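Hypothetical protein PAE2754 (Pyrobaculum aerophilum, PDB 1V8P) acts as a slow exonuclease on single-stranded DNA, uses magnesium, and is probably the ribonuclease toxin of a type II toxin-antitoxin pair. Local coordinates at residues Glu29-Ala34 / Tyr122-Ser127; Tyr38-His43 / Ile146-Leu151; Leu59-Ala64 / Lys88-Phe93; Phe115-Tyr120 / Thr133-Leu138. The protein carries 1 engineered substitution. All blocks are in the same frame, centred on the assembly; numbering follows the deposited sequence.

Contact 1: Glu29-Ala34 / Tyr122-Ser127; sequences EYLVDA and YVAESS
The parallel sheet of the PIN domain meets one of its flanking helices here: L31, the middle residue of strand 30-32, packs on V123 and A124 of helix 115-127. One methyl does nearly all the touching. L31 extends its chain with CG anti to the backbone N (chi1 174°), and with chi2 at 60° CD2 is the branch turned to the helix, 3.7 Å from CB of V123. The same CD2 lies 3.7 Å from the backbone N of A124, so it rests on the helix backbone as well as on side chains. V123 adds CG1 alongside, 3.8 Å from CD2 of L31, and the two side chains cross at about a right angle. CB of A124 stands a little further off, 4.1 Å from CD2 of L31. All three residues are buried, and the side chains that meet are all apolar. The backbones come close, with the CA atoms of L31 and A124 6.2 Å apart, consistent with the small alanine at the point of closest approach.

Beyond the two segments, L31 also packs on L57 and Y120, while A124 reaches L131 of strand 130-132, the next strand of the sheet. The strand ends at V32, and the next residue, D33, is a predicted magnesium ligand. It is also the N-cap of helix 34-40, its OD1 accepting from the backbone N of A36. At the far end of helix 115-127, O of V123 is gripped twice: by the backbone N of S127 and by its OG, the OG lying 3.1 Å from O of V123 in the carbonyl plane.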
# COMPACT_ATOMS: atom_id res chain seq x y z
N GLU C 29 -4.77 14.07 26.54
CA GLU C 29 -6.13 13.52 26.54
C GLU C 29 -6.43 12.88 25.18
O GLU C 29 -7.25 11.96 25.08
CB GLU C 29 -7.15 14.64 26.82
CG GLU C 29 -7.18 15.19 28.24
CD GLU C 29 -7.94 16.52 28.36
OE1 GLU C 29 -9.07 16.62 27.83
OE2 GLU C 29 -7.41 17.47 28.98
N TYR C 30 -5.77 13.35 24.14
CA TYR C 30 -6.01 12.82 22.81
C TYR C 30 -4.81 12.24 22.05
O TYR C 30 -3.69 12.76 22.13
CB TYR C 30 -6.65 13.89 21.93
CG TYR C 30 -7.83 14.58 22.54
CD1 TYR C 30 -7.68 15.75 23.29
CD2 TYR C 30 -9.12 14.07 22.36
CE1 TYR C 30 -8.78 16.39 23.85
CE2 TYR C 30 -10.23 14.70 22.91
CZ TYR C 30 -10.06 15.86 23.65
OH TYR C 30 -11.18 16.49 24.15
N LEU C 31 -5.06 11.15 21.33
CA LEU C 31 -4.07 10.51 20.47
C LEU C 31 -4.54 10.85 19.06
O LEU C 31 -5.66 10.47 18.68
CB LEU C 31 -4.06 8.98 20.65
CG LEU C 31 -3.15 8.24 19.67
CD1 LEU C 31 -1.71 8.71 19.86
CD2 LEU C 31 -3.23 6.74 19.88
N VAL C 32 -3.72 11.57 18.30
CA VAL C 32 -4.07 11.98 16.94
C VAL C 32 -3.37 11.13 15.89
O VAL C 32 -2.18 10.87 16.00
CB VAL C 32 -3.67 13.46 16.72
CG1 VAL C 32 -3.97 13.87 15.30
CG2 VAL C 32 -4.41 14.35 17.69
N ASP C 33 -4.10 10.69 14.87
CA ASP C 33 -3.48 9.87 13.83
C ASP C 33 -3.20 10.67 12.55
O ASP C 33 -3.60 11.83 12.43
CB ASP C 33 -4.31 8.59 13.56
CG ASP C 33 -5.43 8.80 12.55
OD1 ASP C 33 -5.77 9.96 12.23
OD2 ASP C 33 -5.97 7.77 12.10
N ALA C 34 -2.50 10.05 11.60
CA ALA C 34 -2.13 10.71 10.36
C ALA C 34 -3.27 11.40 9.63
O ALA C 34 -3.12 12.55 9.20
CB ALA C 34 -1.43 9.72 9.43
N TYR C 122 -5.04 0.44 19.84
CA TYR C 122 -4.44 -0.11 21.04
C TYR C 122 -3.91 0.94 22.02
O TYR C 122 -4.16 0.84 23.22
CB TYR C 122 -3.31 -1.07 20.68
CG TYR C 122 -2.63 -1.66 21.89
CD1 TYR C 122 -3.17 -2.79 22.54
CD2 TYR C 122 -1.51 -1.06 22.43
CE1 TYR C 122 -2.58 -3.28 23.71
CE2 TYR C 122 -0.92 -1.54 23.60
CZ TYR C 122 -1.46 -2.64 24.24
OH TYR C 122 -0.86 -3.07 25.40
N VAL C 123 -3.18 1.93 21.53
CA VAL C 123 -2.61 2.95 22.39
C VAL C 123 -3.66 3.82 23.01
O VAL C 123 -3.57 4.16 24.20
CB VAL C 123 -1.63 3.86 21.63
CG1 VAL C 123 -1.14 5.01 22.53
CG2 VAL C 123 -0.47 3.04 21.14
N ALA C 124 -4.66 4.20 22.23
CA ALA C 124 -5.73 5.04 22.75
C ALA C 124 -6.48 4.31 23.87
O ALA C 124 -6.60 4.83 24.99
CB ALA C 124 -6.68 5.43 21.64
N GLU C 125 -6.96 3.11 23.58
CA GLU C 125 -7.69 2.32 24.55
C GLU C 125 -6.86 1.86 25.75
O GLU C 125 -7.37 1.80 26.87
CB GLU C 125 -8.36 1.12 23.86
CG GLU C 125 -9.69 1.47 23.19
CD GLU C 125 -10.31 0.31 22.39
OE1 GLU C 125 -10.20 -0.86 22.82
OE2 GLU C 125 -10.93 0.59 21.34
N SER C 126 -5.58 1.56 25.53
CA SER C 126 -4.70 1.11 26.60
C SER C 126 -4.36 2.21 27.57
O SER C 126 -4.09 1.95 28.74
CB SER C 126 -3.39 0.57 26.05
OG SER C 126 -3.56 -0.75 25.59
N SER C 127 -4.36 3.43 27.07
CA SER C 127 -4.00 4.58 27.89
C SER C 127 -5.19 5.41 28.31
O SER C 127 -5.03 6.40 29.02
CB SER C 127 -3.03 5.47 27.12
OG SER C 127 -1.87 4.74 26.74

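Contact 2: Tyr38-His43 / Ile146-Leu151; sequences YALAAH and IDVETL
V148 and L40 carry this contact, with A39 at its margin. V148 sits in the first turn of helix 148-156 and spreads its two methyls over helix 34-40. CG1, anti to the backbone N (chi1 170°), meets CD2 of L40 at 3.7 Å. The other branch, CG2, lies 3.8 Å from CB of A39 and also brushes CG of L40, so the valine straddles two successive residues of the helix. The side chains of L40 and V148 run at a slant to each other. The CB of L40 does not point straight at helix 148-156, but its end comes nearer; the same CD2 reaches on to CD2 of L151, one turn further along, at a looser 4.3 Å.

The start of the helix, just before V148, is capped. D147 is the N-cap, and its OD1 takes two donors from T150: the backbone N at 2.9 Å, nearly along the C-O axis of OD1, and the hydroxyl OG1 at 2.7 Å from above the carboxylate plane. L40 also touches V32, and L151 touches Y30 and V132. Both helices thus lie on the Y30 and V32 face of the central parallel sheet, one flank of the layered alpha/beta/alpha architecture of the PIN domain.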
# COMPACT_ATOMS: atom_id res chain seq x y z
N TYR C 38 -3.42 15.44 9.54
CA TYR C 38 -3.50 16.10 8.25
C TYR C 38 -4.61 17.15 8.21
O TYR C 38 -4.41 18.23 7.68
CB TYR C 38 -3.71 15.07 7.14
CG TYR C 38 -2.74 15.23 5.99
CD1 TYR C 38 -1.39 14.91 6.15
CD2 TYR C 38 -3.16 15.71 4.75
CE1 TYR C 38 -0.48 15.06 5.10
CE2 TYR C 38 -2.27 15.87 3.70
CZ TYR C 38 -0.93 15.54 3.88
OH TYR C 38 -0.04 15.70 2.83
N ALA C 39 -5.78 16.84 8.74
CA ALA C 39 -6.87 17.82 8.73
C ALA C 39 -6.50 18.99 9.63
O ALA C 39 -6.61 20.16 9.25
CB ALA C 39 -8.18 17.17 9.20
N LEU C 40 -6.04 18.67 10.84
CA LEU C 40 -5.64 19.67 11.82
C LEU C 40 -4.59 20.65 11.28
O LEU C 40 -4.56 21.82 11.70
CB LEU C 40 -5.08 18.97 13.06
CG LEU C 40 -6.08 18.21 13.92
CD1 LEU C 40 -5.35 17.34 14.94
CD2 LEU C 40 -7.02 19.20 14.59
N ALA C 41 -3.74 20.18 10.38
CA ALA C 41 -2.68 21.03 9.83
C ALA C 41 -3.18 22.37 9.30
O ALA C 41 -2.42 23.33 9.23
CB ALA C 41 -1.92 20.28 8.73
N ALA C 42 -4.46 22.44 8.95
CA ALA C 42 -5.05 23.67 8.43
C ALA C 42 -5.97 24.35 9.45
O ALA C 42 -6.85 25.13 9.08
CB ALA C 42 -5.84 23.37 7.15
N HIS C 43 -5.77 24.05 10.72
CA HIS C 43 -6.58 24.64 11.78
C HIS C 43 -5.71 24.93 12.99
O HIS C 43 -6.17 24.86 14.12
CB HIS C 43 -7.70 23.67 12.20
CG HIS C 43 -8.73 23.43 11.14
ND1 HIS C 43 -9.68 24.37 10.80
CD2 HIS C 43 -8.96 22.35 10.35
CE1 HIS C 43 -10.46 23.88 9.85
NE2 HIS C 43 -10.04 22.66 9.56
N ILE C 146 -13.14 9.94 18.09
CA ILE C 146 -13.85 11.05 17.49
C ILE C 146 -13.12 11.52 16.25
O ILE C 146 -11.98 11.13 16.01
CB ILE C 146 -13.93 12.23 18.46
CG1 ILE C 146 -12.52 12.69 18.82
CG2 ILE C 146 -14.70 11.83 19.71
CD1 ILE C 146 -12.47 13.93 19.69
N ASP C 147 -13.77 12.36 15.45
CA ASP C 147 -13.13 12.89 14.27
C ASP C 147 -12.66 14.30 14.62
O ASP C 147 -12.97 14.81 15.70
CB ASP C 147 -14.09 12.93 13.09
CG ASP C 147 -15.36 13.66 13.39
OD1 ASP C 147 -15.38 14.51 14.31
OD2 ASP C 147 -16.34 13.38 12.68
N VAL C 148 -11.93 14.93 13.70
CA VAL C 148 -11.38 16.26 13.94
C VAL C 148 -12.40 17.33 14.31
O VAL C 148 -12.13 18.16 15.18
CB VAL C 148 -10.55 16.73 12.73
CG1 VAL C 148 -10.19 18.20 12.86
CG2 VAL C 148 -9.28 15.89 12.64
N GLU C 149 -13.56 17.30 13.67
CA GLU C 149 -14.61 18.27 13.95
C GLU C 149 -15.07 18.17 15.41
O GLU C 149 -15.25 19.17 16.10
CB GLU C 149 -15.81 18.04 13.03
CG GLU C 149 -16.85 19.14 13.08
CD GLU C 149 -18.11 18.79 12.28
OE1 GLU C 149 -18.77 19.73 11.78
OE2 GLU C 149 -18.44 17.59 12.17
N THR C 150 -15.27 16.93 15.85
CA THR C 150 -15.69 16.68 17.22
C THR C 150 -14.61 17.15 18.17
O THR C 150 -14.90 17.69 19.24
CB THR C 150 -15.93 15.18 17.42
OG1 THR C 150 -16.97 14.73 16.54
CG2 THR C 150 -16.32 14.90 18.85
N LEU C 151 -13.36 16.95 17.78
CA LEU C 151 -12.25 17.38 18.62
C LEU C 151 -12.27 18.90 18.75
O LEU C 151 -12.15 19.44 19.84
CB LEU C 151 -10.90 16.93 18.05
CG LEU C 151 -9.65 17.51 18.72
CD1 LEU C 151 -9.65 17.17 20.21
CD2 LEU C 151 -8.40 16.97 18.05

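Contact 3: Leu59-Ala64 / Lys88-Phe93; sequences LTIYEA and KVLSSF
L90 is the side chain that reaches across, and T60, I61 and A64 receive it. Its CD1 settles on the backbone of the facing helix, 4.1 Å from CA of I61, with CB of A64 at 4.4 Å from CD1 and CG1 of I61 at the same 4.4 Å from it. The second branch, CD2, turns to T60 and stands 4.4 Å from its CG2. None of these approaches is tight: the leucine lies over a shallow seat made by two successive residues and one a turn further on. Its CG is anti to the carbonyl carbon and beside the backbone N (chi1 -76°), which turns the branch toward helix 58-73.

The two helices, 58-73 and 79-91, form a splayed, roughly antiparallel helical hairpin of this PIN domain, and the contact lies at its base, where the first helix begins and the second runs out. L37 of helix 34-40 and I56 of strand 54-56 also pack on L90, so it lies among helix 58-73, helix 34-40 and strand 54-56.

Further out, the hydroxyl of T60 is engaged elsewhere: OG1 accepts from the backbone N of L57 and bonds to OH of Y120. Y62, pointing away from helix 79-91, bonds through OH to OD2 of D98 of the second subunit. Where helix 79-91 runs out, O of V89 meets the F93 ring at its edge, in plane.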
# COMPACT_ATOMS: atom_id res chain seq x y z
N LEU C 59 5.05 6.61 14.59
CA LEU C 59 4.49 6.18 13.30
C LEU C 59 3.79 7.33 12.57
O LEU C 59 3.80 7.39 11.35
CB LEU C 59 3.47 5.07 13.53
CG LEU C 59 3.00 4.05 12.48
CD1 LEU C 59 1.51 3.86 12.64
CD2 LEU C 59 3.30 4.49 11.07
N THR C 60 3.17 8.23 13.33
CA THR C 60 2.45 9.34 12.74
C THR C 60 3.32 10.21 11.85
O THR C 60 2.88 10.67 10.80
CB THR C 60 1.83 10.21 13.85
OG1 THR C 60 1.00 9.39 14.68
CG2 THR C 60 0.98 11.33 13.24
N ILE C 61 4.57 10.43 12.27
CA ILE C 61 5.51 11.24 11.52
C ILE C 61 5.69 10.70 10.11
O ILE C 61 5.60 11.44 9.13
CB ILE C 61 6.88 11.28 12.25
CG1 ILE C 61 6.72 12.04 13.57
CG2 ILE C 61 7.95 11.89 11.36
CD1 ILE C 61 7.74 11.68 14.64
N TYR C 62 5.93 9.40 10.00
CA TYR C 62 6.12 8.77 8.70
C TYR C 62 4.85 8.73 7.85
O TYR C 62 4.89 8.96 6.64
CB TYR C 62 6.66 7.35 8.89
CG TYR C 62 7.93 7.33 9.69
CD1 TYR C 62 7.89 7.42 11.08
CD2 TYR C 62 9.17 7.31 9.06
CE1 TYR C 62 9.07 7.50 11.83
CE2 TYR C 62 10.35 7.40 9.80
CZ TYR C 62 10.30 7.49 11.17
OH TYR C 62 11.47 7.58 11.89
N GLU C 63 3.71 8.45 8.47
CA GLU C 63 2.46 8.42 7.73
C GLU C 63 2.09 9.77 7.15
O GLU C 63 1.59 9.84 6.04
CB GLU C 63 1.32 7.91 8.61
CG GLU C 63 1.40 6.42 8.85
CD GLU C 63 0.25 5.92 9.67
OE1 GLU C 63 -0.16 4.76 9.45
OE2 GLU C 63 -0.23 6.67 10.55
N ALA C 64 2.32 10.84 7.91
CA ALA C 64 2.00 12.18 7.39
C ALA C 64 2.95 12.46 6.24
O ALA C 64 2.54 12.97 5.20
CB ALA C 64 2.18 13.24 8.48
N LYS C 88 6.48 21.67 11.23
CA LYS C 88 6.21 22.52 12.40
C LYS C 88 4.99 22.00 13.13
O LYS C 88 4.98 21.89 14.36
CB LYS C 88 6.00 23.99 11.97
CG LYS C 88 7.13 24.58 11.16
CD LYS C 88 7.51 25.97 11.63
CE LYS C 88 8.63 26.59 10.80
NZ LYS C 88 8.15 26.95 9.44
N VAL C 89 3.95 21.68 12.37
CA VAL C 89 2.73 21.14 12.92
C VAL C 89 3.05 19.89 13.75
O VAL C 89 2.59 19.75 14.87
CB VAL C 89 1.75 20.77 11.82
CG1 VAL C 89 0.57 20.01 12.40
CG2 VAL C 89 1.29 22.04 11.10
N LEU C 90 3.86 19.00 13.20
CA LEU C 90 4.21 17.78 13.92
C LEU C 90 5.04 18.05 15.16
O LEU C 90 4.95 17.31 16.14
CB LEU C 90 4.97 16.80 13.02
CG LEU C 90 4.13 16.05 12.00
CD1 LEU C 90 5.04 15.25 11.07
CD2 LEU C 90 3.17 15.12 12.72
N SER C 91 5.86 19.09 15.13
CA SER C 91 6.70 19.38 16.28
C SER C 91 5.88 19.81 17.49
O SER C 91 6.35 19.70 18.63
CB SER C 91 7.70 20.49 15.92
OG SER C 91 7.06 21.74 15.77
N SER C 92 4.66 20.27 17.26
CA SER C 92 3.78 20.72 18.34
C SER C 92 3.19 19.63 19.22
O SER C 92 2.68 19.92 20.30
CB SER C 92 2.63 21.54 17.76
OG SER C 92 3.12 22.60 16.95
N PHE C 93 3.26 18.38 18.77
CA PHE C 93 2.69 17.26 19.49
C PHE C 93 3.63 16.46 20.35
O PHE C 93 4.80 16.35 20.03
CB PHE C 93 2.02 16.28 18.52
CG PHE C 93 0.84 16.85 17.80
CD1 PHE C 93 1.00 17.86 16.87
CD2 PHE C 93 -0.44 16.37 18.05
CE1 PHE C 93 -0.10 18.38 16.18
CE2 PHE C 93 -1.53 16.88 17.37
CZ PHE C 93 -1.36 17.89 16.44

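Contact 4: Phe115-Tyr120 / Thr133-Leu138; sequences FYDASY and TQDREL
D117 and D135, two predicted magnesium ligands of the PIN-domain acidic site, face each other where helix 115-127 passes the start of helix 136-141. The tight part is the leucine beside them. L138 lays CD2 against the backbone of D117, 3.6 Å from O of D117, and its CG comes to 4.1 Å from CB of that aspartate. CD1 of L138 reaches CB of Y120 at 4.4 Å, one turn on, so the leucine packs beside D117 and Y120; the OH of Y120 bonds instead with T60 and E63.

The carboxylate side buries less, D135 giving 18 Å² against 62 Å² for L138, and D117 is partly exposed. OD1 of D117 stands 3.4 Å from OD2 of D135, two acceptors with no bond between them; the side chains cross at about a right angle and the carboxylate planes are 62° apart. Such a pair is consistent with acids gathered for a cation. OD2 of D135 has a partner of its own, a salt bridge to NH1 of R73 of the third subunit, so a neighbouring chain reaches into the site.

The turn before helix 136-141 holds D135 in position. T133 OG1 accepts from the backbone N of D135 at 3.0 Å, an ST turn, and D135, as N-cap, takes the backbone N of E137 on its OD1 at 2.9 Å, with the donor 47° out of the carboxylate plane.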
# COMPACT_ATOMS: atom_id res chain seq x y z
N PHE C 115 -2.12 -3.34 10.65
CA PHE C 115 -1.30 -3.22 11.83
C PHE C 115 -1.09 -1.73 12.16
O PHE C 115 -1.02 -1.35 13.31
CB PHE C 115 0.05 -3.90 11.61
CG PHE C 115 1.01 -3.74 12.76
CD1 PHE C 115 1.19 -4.77 13.68
CD2 PHE C 115 1.71 -2.56 12.93
CE1 PHE C 115 2.06 -4.63 14.76
CE2 PHE C 115 2.58 -2.40 14.00
CZ PHE C 115 2.76 -3.44 14.92
N TYR C 116 -1.02 -0.90 11.13
CA TYR C 116 -0.81 0.53 11.36
C TYR C 116 -1.98 1.14 12.10
O TYR C 116 -1.78 1.74 13.14
CB TYR C 116 -0.58 1.26 10.03
CG TYR C 116 0.71 0.88 9.37
CD1 TYR C 116 1.93 1.23 9.93
CD2 TYR C 116 0.72 0.15 8.18
CE1 TYR C 116 3.14 0.87 9.32
CE2 TYR C 116 1.93 -0.22 7.57
CZ TYR C 116 3.14 0.15 8.15
OH TYR C 116 4.34 -0.19 7.55
N ASP C 117 -3.19 0.98 11.59
CA ASP C 117 -4.38 1.51 12.25
C ASP C 117 -4.57 0.89 13.66
O ASP C 117 -5.03 1.56 14.56
CB ASP C 117 -5.62 1.27 11.39
CG ASP C 117 -5.69 2.21 10.16
OD1 ASP C 117 -6.42 1.90 9.20
OD2 ASP C 117 -5.01 3.27 10.17
N ALA C 118 -4.20 -0.38 13.84
CA ALA C 118 -4.35 -1.04 15.15
C ALA C 118 -3.41 -0.47 16.19
O ALA C 118 -3.69 -0.57 17.39
CB ALA C 118 -4.14 -2.53 15.03
N SER C 119 -2.31 0.12 15.75
CA SER C 119 -1.36 0.72 16.67
C SER C 119 -2.08 1.87 17.39
O SER C 119 -1.91 2.09 18.60
CB SER C 119 -0.13 1.24 15.91
OG SER C 119 0.62 0.18 15.36
N TYR C 120 -2.91 2.58 16.64
CA TYR C 120 -3.67 3.69 17.19
C TYR C 120 -4.79 3.26 18.15
O TYR C 120 -4.94 3.83 19.23
CB TYR C 120 -4.25 4.53 16.06
CG TYR C 120 -3.17 5.28 15.32
CD1 TYR C 120 -2.60 4.76 14.14
CD2 TYR C 120 -2.68 6.49 15.82
CE1 TYR C 120 -1.58 5.43 13.49
CE2 TYR C 120 -1.66 7.17 15.17
CZ TYR C 120 -1.11 6.64 14.00
OH TYR C 120 -0.12 7.32 13.34
N THR C 133 -9.32 10.54 14.75
CA THR C 133 -9.01 9.98 13.45
C THR C 133 -10.06 10.45 12.45
O THR C 133 -11.16 10.83 12.82
CB THR C 133 -9.02 8.42 13.49
OG1 THR C 133 -8.93 7.88 12.17
CG2 THR C 133 -10.29 7.91 14.15
N GLN C 134 -9.71 10.41 11.18
CA GLN C 134 -10.64 10.84 10.16
C GLN C 134 -11.18 9.60 9.44
O GLN C 134 -12.10 9.71 8.63
CB GLN C 134 -9.91 11.78 9.19
CG GLN C 134 -10.78 12.84 8.57
CD GLN C 134 -11.31 13.83 9.58
OE1 GLN C 134 -10.90 13.83 10.73
NE2 GLN C 134 -12.22 14.68 9.16
N ASP C 135 -10.60 8.44 9.77
CA ASP C 135 -10.97 7.13 9.18
C ASP C 135 -12.22 6.51 9.81
O ASP C 135 -12.21 6.10 10.97
CB ASP C 135 -9.77 6.17 9.29
CG ASP C 135 -10.07 4.77 8.74
OD1 ASP C 135 -11.20 4.51 8.29
OD2 ASP C 135 -9.17 3.91 8.76
N ARG C 136 -13.30 6.42 9.03
CA ARG C 136 -14.57 5.87 9.51
C ARG C 136 -14.43 4.49 10.14
O ARG C 136 -15.04 4.21 11.17
CB ARG C 136 -15.59 5.79 8.37
CG ARG C 136 -15.88 7.11 7.64
CD ARG C 136 -16.22 8.20 8.62
NE ARG C 136 -15.33 9.35 8.49
CZ ARG C 136 -15.48 10.48 9.17
NH1 ARG C 136 -16.50 10.60 10.03
NH2 ARG C 136 -14.63 11.49 9.00
N GLU C 137 -13.64 3.63 9.52
CA GLU C 137 -13.46 2.29 10.04
C GLU C 137 -12.85 2.38 11.45
O GLU C 137 -13.35 1.73 12.37
CB GLU C 137 -12.58 1.49 9.08
CG GLU C 137 -12.95 0.01 8.89
CD GLU C 137 -14.45 -0.26 8.85
OE1 GLU C 137 -15.23 0.60 8.39
OE2 GLU C 137 -14.86 -1.36 9.27
N LEU C 138 -11.82 3.19 11.64
CA LEU C 138 -11.21 3.31 12.97
C LEU C 138 -12.20 3.86 14.00
O LEU C 138 -12.28 3.38 15.12
CB LEU C 138 -9.98 4.23 12.93
CG LEU C 138 -8.56 3.64 12.99
CD1 LEU C 138 -7.59 4.79 13.23
CD2 LEU C 138 -8.41 2.59 14.10

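The predicted magnesium site ties the contacts together. Contact 1 supplies D33, contact 4 supplies D117 and D135; their centres lie 10 Å apart, and both use helix 115-127. OD2 of D33 probably bonds to OG1 of T133 at 3.0 Å, while its CB rests 3.4 Å from CE2 of Y120. From contact 3, OG1 of T60 lies 2.7 Å from OH of Y120, joining the hairpin to the site, probably as a second shell. In contact 2 the side chain of V148 is about 7 Å from that of D33. Contact 2 meets contact 1 through the sheet, CD1 of L40 lying 3.8 Å from CG1 of V32. Contacts 3 and 4 both touch the second subunit.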